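Uncharacterized conserved protein YjbQ/UPF0047 family, ortholog yugU B.subtilis (Clostridium acetobutylicum, PDB 1VMH) is of unknown function, but belongs to the YjbQ/UPF0047 family and forms an assembly of three chains with a YjbQ-like fold. Local coordinates at residues Asn95-Lys101 against Glu130-Pro134. Residues are numbered along the deposited sequence; the frame is centred on the assembly and turned at random.
Sequences NSHAHIK and EFDGP
F131 lays one face of its ring against K101, and around this pair the first turns of helix 96-105 dock on the loop joining strands 124-130 and 136-143 of the YjbQ-like fold. The contact exemplifies a helix held to a loop by apolar packing, supplemented by water-mediated bonds and one direct polar bond. CB of K101 stands almost exactly over the ring centre of F131, 3.6 Å away and 7° off the normal, a clear CH-pi contact. From there the lysine chain heads outward over the CD1 rim; bent at its third torsion, it brings CE to 3.6 Å from CD1 of F131, with NZ farther out. L76 of helix 69-82 also packs on this phenylalanine. One turn back, A98 points its methyl at the loop, with its CB 3.6 Å from CB of F131, where the two backbones come nearest.

Water mediates the next layer. The carbonyl oxygen of F131 receives hydrogen bonds from two waters, one of which accepts from NZ of K101 while the other bonds to NE2 of H97. Two side chains a turn apart are thereby tied to a single loop carbonyl, both waters lying at the imidazole edge, in its plane.

Direct polar contact comes at the helix start, where N95 is the N-cap residue but its side chain, making no capping bond, reaches for the loop. D132, also salt-bridged to R135, points its side chain at the helix; with CG anti to the backbone N, its OD2 reaches N95, the amide and carboxylate planes 82° apart. ND2 of N95 donates nearly straight, at 172°, to OD2 of D132 3.2 Å away; the acceptor lies in the amide plane, yet the N-H arrives from above the carboxylate plane.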
loop_
_atom_site.group_PDB
_atom_site.type_symbol
_atom_site.label_atom_id
_atom_site.label_comp_id
_atom_site.label_asym_id
_atom_site.label_seq_id
_atom_site.Cartn_x
_atom_site.Cartn_y
_atom_site.Cartn_z
ATOM N N ASN A 95 14.394 -14.832 -7.488
ATOM C CA ASN A 95 14.028 -13.431 -7.213
ATOM C C ASN A 95 12.808 -13.259 -6.334
ATOM O O ASN A 95 12.198 -12.176 -6.302
ATOM C CB ASN A 95 13.906 -12.646 -8.526
ATOM C CG ASN A 95 12.889 -13.228 -9.445
ATOM O OD1 ASN A 95 12.209 -14.186 -9.081
ATOM N ND2 ASN A 95 12.771 -12.673 -10.655
ATOM N N SER A 96 12.502 -14.271 -5.525
ATOM C CA SER A 96 11.401 -14.117 -4.595
ATOM C C SER A 96 11.592 -12.922 -3.643
ATOM O O SER A 96 10.613 -12.283 -3.225
ATOM C CB SER A 96 11.140 -15.396 -3.793
ATOM O OG SER A 96 10.428 -16.318 -4.587
ATOM N N HIS A 97 12.829 -12.647 -3.247
ATOM C CA HIS A 97 13.079 -11.462 -2.390
ATOM C C HIS A 97 12.461 -10.216 -3.016
ATOM O O HIS A 97 11.872 -9.350 -2.335
ATOM C CB HIS A 97 14.579 -11.260 -2.172
ATOM C CG HIS A 97 15.342 -10.948 -3.420
ATOM N ND1 HIS A 97 15.625 -11.908 -4.363
ATOM C CD2 HIS A 97 15.877 -9.795 -3.886
ATOM C CE1 HIS A 97 16.299 -11.361 -5.361
ATOM N NE2 HIS A 97 16.471 -10.082 -5.094
ATOM N N ALA A 98 12.603 -10.111 -4.320
ATOM C CA ALA A 98 12.086 -8.963 -5.080
ATOM C C ALA A 98 10.561 -8.977 -5.107
ATOM O O ALA A 98 9.927 -7.924 -4.988
ATOM C CB ALA A 98 12.626 -8.955 -6.468
ATOM N N HIS A 99 9.967 -10.153 -5.306
ATOM C CA HIS A 99 8.512 -10.268 -5.282
ATOM C C HIS A 99 7.941 -9.803 -3.919
ATOM O O HIS A 99 6.891 -9.124 -3.861
ATOM C CB HIS A 99 8.058 -11.703 -5.562
ATOM C CG HIS A 99 8.218 -12.131 -6.983
ATOM N ND1 HIS A 99 7.382 -11.679 -7.985
ATOM C CD2 HIS A 99 9.102 -12.964 -7.580
ATOM C CE1 HIS A 99 7.755 -12.223 -9.133
ATOM N NE2 HIS A 99 8.789 -13.009 -8.921
ATOM N N ILE A 100 8.648 -10.158 -2.831
ATOM C CA ILE A 100 8.188 -9.797 -1.491
ATOM C C ILE A 100 8.267 -8.291 -1.317
ATOM O O ILE A 100 7.320 -7.649 -0.874
ATOM C CB ILE A 100 9.026 -10.481 -0.411
ATOM C CG1 ILE A 100 8.767 -11.991 -0.414
ATOM C CG2 ILE A 100 8.731 -9.906 0.954
ATOM C CD1 ILE A 100 9.853 -12.759 0.257
ATOM N N LYS A 101 9.416 -7.732 -1.639
ATOM C CA LYS A 101 9.594 -6.312 -1.448
ATOM C C LYS A 101 8.652 -5.484 -2.318
ATOM O O LYS A 101 8.168 -4.431 -1.904
ATOM C CB LYS A 101 11.055 -5.919 -1.660
ATOM C CG LYS A 101 11.950 -6.538 -0.601
ATOM C CD LYS A 101 13.433 -6.169 -0.697
ATOM C CE LYS A 101 14.111 -6.718 -1.885
ATOM N NZ LYS A 101 15.649 -6.470 -1.860
ATOM N N GLU A 130 12.858 -0.500 -7.889
ATOM C CA GLU A 130 13.341 -1.674 -8.578
ATOM C C GLU A 130 13.921 -2.628 -7.572
ATOM O O GLU A 130 14.810 -2.235 -6.814
ATOM C CB GLU A 130 14.407 -1.262 -9.596
ATOM C CG GLU A 130 15.142 -2.434 -10.265
ATOM C CD GLU A 130 14.209 -3.206 -11.160
ATOM O OE1 GLU A 130 13.450 -4.045 -10.651
ATOM O OE2 GLU A 130 14.238 -2.992 -12.392
ATOM N N PHE A 131 13.501 -3.898 -7.624
ATOM C CA PHE A 131 14.131 -4.953 -6.836
ATOM C C PHE A 131 14.799 -6.110 -7.612
ATOM O O PHE A 131 15.380 -7.011 -6.983
ATOM C CB PHE A 131 13.150 -5.495 -5.809
ATOM C CG PHE A 131 12.662 -4.430 -4.851
ATOM C CD1 PHE A 131 13.546 -3.814 -3.970
ATOM C CD2 PHE A 131 11.330 -4.035 -4.856
ATOM C CE1 PHE A 131 13.104 -2.839 -3.077
ATOM C CE2 PHE A 131 10.877 -3.051 -3.971
ATOM C CZ PHE A 131 11.753 -2.457 -3.109
ATOM N N ASP A 132 14.714 -6.081 -8.937
ATOM C CA ASP A 132 15.345 -7.098 -9.812
ATOM C C ASP A 132 15.902 -6.501 -11.089
ATOM O O ASP A 132 15.621 -6.980 -12.186
ATOM C CB ASP A 132 14.359 -8.219 -10.140
ATOM C CG ASP A 132 15.038 -9.432 -10.780
ATOM O OD1 ASP A 132 16.217 -9.720 -10.464
ATOM O OD2 ASP A 132 14.357 -10.100 -11.578
ATOM N N GLY A 133 16.685 -5.434 -10.947
ATOM C CA GLY A 133 17.316 -4.812 -12.113
ATOM C C GLY A 133 18.655 -5.465 -12.406
ATOM O O GLY A 133 19.074 -6.363 -11.689
ATOM N N PRO A 134 19.343 -4.992 -13.448
ATOM C CA PRO A 134 18.966 -3.929 -14.384
ATOM C C PRO A 134 18.027 -4.462 -15.468
ATOM O O PRO A 134 18.254 -5.538 -16.044
ATOM C CB PRO A 134 20.316 -3.512 -14.973
ATOM C CG PRO A 134 21.098 -4.754 -14.975
ATOM C CD PRO A 134 20.685 -5.523 -13.754
HETATM O O HOH W 1 17.749 -8.557 -7.137
HETATM O O HOH W 2 16.397 -6.446 -4.525
#